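Local coordinates for ribosomal protein S2-related protein (Deinococcus radiodurans, PDB 2JH3) that binds a [4Fe-4S] cluster in a domain added to a chelatase-like fold and may act as a sirohydrochlorin ferrochelatase, at residues 390-393 / 394-398. Residues are numbered along the deposited sequence; the frame is centred on the assembly and turned at random.
Sequences TPWM and STARR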
ATOM      1  N   THR A 390      -5.098  14.827 -20.051  1.00 24.74           N
ATOM      2  CA  THR A 390      -3.934  14.858 -20.927  1.00 24.63           C
ATOM      3  C   THR A 390      -3.513  13.406 -21.228  1.00 24.03           C
ATOM      4  O   THR A 390      -3.292  12.625 -20.327  1.00 25.05           O
ATOM      5  CB  THR A 390      -2.850  15.640 -20.199  1.00 23.61           C
ATOM      6  OG1 THR A 390      -3.382  16.961 -19.832  1.00 25.62           O
ATOM      7  CG2 THR A 390      -1.517  15.705 -20.981  1.00 24.41           C
ATOM      8  N   PRO A 391      -3.423  13.009 -22.504  1.00 25.52           N
ATOM      9  CA  PRO A 391      -3.024  11.644 -22.830  1.00 25.50           C
ATOM     10  C   PRO A 391      -1.607  11.327 -22.426  1.00 24.86           C
ATOM     11  O   PRO A 391      -0.788  12.243 -22.375  1.00 25.64           O
ATOM     12  CB  PRO A 391      -3.056  11.648 -24.357  1.00 26.54           C
ATOM     13  CG  PRO A 391      -2.972  12.961 -24.701  1.00 26.51           C
ATOM     14  CD  PRO A 391      -3.637  13.791 -23.714  1.00 25.81           C
ATOM     15  N   TRP A 392      -1.335  10.074 -22.130  1.00 25.84           N
ATOM     16  CA  TRP A 392      -0.027   9.641 -21.715  1.00 26.30           C
ATOM     17  C   TRP A 392       1.108  10.154 -22.606  1.00 27.46           C
ATOM     18  O   TRP A 392       2.121  10.663 -22.110  1.00 25.70           O
ATOM     19  CB  TRP A 392       0.036   8.107 -21.647  1.00 26.23           C
ATOM     20  CG  TRP A 392       1.413   7.653 -21.663  1.00 25.08           C
ATOM     21  CD1 TRP A 392       2.201   7.329 -22.782  1.00 23.37           C
ATOM     22  CD2 TRP A 392       2.269   7.560 -20.540  1.00 24.61           C
ATOM     23  NE1 TRP A 392       3.487   6.959 -22.347  1.00 24.28           N
ATOM     24  CE2 TRP A 392       3.552   7.122 -21.000  1.00 21.63           C
ATOM     25  CE3 TRP A 392       2.092   7.773 -19.182  1.00 23.85           C
ATOM     26  CZ2 TRP A 392       4.598   6.922 -20.150  1.00 24.79           C
ATOM     27  CZ3 TRP A 392       3.155   7.564 -18.344  1.00 24.78           C
ATOM     28  CH2 TRP A 392       4.403   7.192 -18.828  1.00 24.86           C
ATOM     29  N   MET A 393       0.979  10.029 -23.926  1.00 28.57           N
ATOM     30  CA  MET A 393       2.142  10.352 -24.783  1.00 29.42           C
ATOM     31  C   MET A 393       2.529  11.836 -24.702  1.00 28.64           C
ATOM     32  O   MET A 393       3.685  12.231 -24.794  1.00 26.20           O
ATOM     33  CB  MET A 393       1.865   9.951 -26.245  1.00 32.83           C
ATOM     34  CG  MET A 393       3.070   9.165 -26.891  1.00 38.85           C
ATOM     35  SD  MET A 393       4.793   9.643 -26.394  1.00 49.76           S
ATOM     36  CE  MET A 393       5.449   7.971 -26.107  1.00 45.25           C
ATOM     37  N   SER A 394       1.541  12.683 -24.531  1.00 27.37           N
ATOM     38  CA  SER A 394       1.796  14.054 -24.260  1.00 28.02           C
ATOM     39  C   SER A 394       2.602  14.382 -22.931  1.00 27.91           C
ATOM     40  O   SER A 394       3.587  15.158 -22.936  1.00 27.33           O
ATOM     41  CB  SER A 394       0.441  14.762 -24.339  1.00 28.03           C
ATOM     42  OG  SER A 394       0.677  16.067 -24.020  1.00 31.81           O
ATOM     43  N   THR A 395       2.214  13.777 -21.800  1.00 26.59           N
ATOM     44  CA  THR A 395       3.049  13.824 -20.613  1.00 25.79           C
ATOM     45  C   THR A 395       4.444  13.337 -20.878  1.00 26.01           C
ATOM     46  O   THR A 395       5.405  14.012 -20.495  1.00 26.73           O
ATOM     47  CB  THR A 395       2.451  12.934 -19.500  1.00 25.25           C
ATOM     48  OG1 THR A 395       1.096  13.251 -19.363  1.00 21.79           O
ATOM     49  CG2 THR A 395       3.152  13.106 -18.142  1.00 25.27           C
ATOM     50  N   ALA A 396       4.583  12.132 -21.456  1.00 25.84           N
ATOM     51  CA  ALA A 396       5.885  11.500 -21.651  1.00 26.43           C
ATOM     52  C   ALA A 396       6.824  12.393 -22.497  1.00 27.48           C
ATOM     53  O   ALA A 396       8.003  12.528 -22.177  1.00 25.00           O
ATOM     54  CB  ALA A 396       5.722  10.135 -22.299  1.00 26.30           C
ATOM     55  N   ARG A 397       6.260  12.970 -23.555  1.00 27.88           N
ATOM     56  CA  ARG A 397       6.982  13.848 -24.486  1.00 31.07           C
ATOM     57  C   ARG A 397       7.492  15.146 -23.841  1.00 30.30           C
ATOM     58  O   ARG A 397       8.492  15.681 -24.324  1.00 30.23           O
ATOM     59  CB  ARG A 397       6.089  14.239 -25.643  1.00 31.59           C
ATOM     60  CG  ARG A 397       6.058  13.276 -26.763  1.00 36.04           C
ATOM     61  CD  ARG A 397       5.176  13.848 -27.866  1.00 37.91           C
ATOM     62  NE  ARG A 397       5.795  14.818 -28.779  1.00 42.94           N
ATOM     63  CZ  ARG A 397       6.748  14.536 -29.680  1.00 43.68           C
ATOM     64  NH1 ARG A 397       7.283  13.324 -29.731  1.00 47.35           N
ATOM     65  NH2 ARG A 397       7.205  15.483 -30.499  1.00 44.26           N
ATOM     66  N   ARG A 398       6.828  15.686 -22.809  1.00 29.61           N
ATOM     67  CA  ARG A 398       7.385  16.878 -22.149  1.00 29.97           C
ATOM     68  C   ARG A 398       8.708  16.606 -21.421  1.00 31.21           C
ATOM     69  O   ARG A 398       9.503  17.555 -21.208  1.00 31.90           O
ATOM     70  CB  ARG A 398       6.463  17.472 -21.096  1.00 30.66           C
ATOM     71  CG  ARG A 398       5.206  18.037 -21.602  1.00 30.71           C
ATOM     72  CD  ARG A 398       4.520  18.961 -20.555  1.00 28.17           C
ATOM     73  NE  ARG A 398       4.372  18.331 -19.252  1.00 23.82           N
ATOM     74  CZ  ARG A 398       3.308  17.607 -18.887  1.00 21.75           C
ATOM     75  NH1 ARG A 398       2.304  17.440 -19.704  1.00 20.85           N
ATOM     76  NH2 ARG A 398       3.267  17.041 -17.715  1.00 20.30           N
TER
HETATM   77  O   HOH W   1      -1.156  11.565 -18.844  1.00 18.28           O
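T390 reaches S394 and T395 with its methyl: chi1 of -55° sets OG1 beside the backbone N and leaves CG2 anti to it, over the first turn of helix 392-398, 3.8 Å from S394 OG and 3.9 Å from T395 OG1. Its carbonyl instead accepts from a water that also donates to T395 OG1, which itself bonds to E452; a small hydroxyl residue suits this bridge. P391 holds the N-cap position, where proline is tolerated because the helix makes no use of an N-H there; its ring CG rests near S394 CB, and its O receives a weak bond from T395 N, 3.4 Å. W392 starts the helix proper, its O receiving A396 N at 2.9 Å, almost straight at 172°. A396 CB lies obliquely against the indole, 3.6 Å above the ring plane and offset toward its rim; a methyl is small enough to fit here. M393 accepts R397 N through its O at 3.0 Å, and its flexible thioether, bent at chi2 and chi3, brings SD to 3.9 Å from the aliphatic CG of R397 on the exposed side. The chemistry is thus divided: T395 OG1 and R398, which also pairs with E87, reach E452, two residues before cluster ligand C454, while the indole packs on A453, L458 and V461, about 8 Å from the cluster, consistent with a helix fixed near the iron-sulfur site.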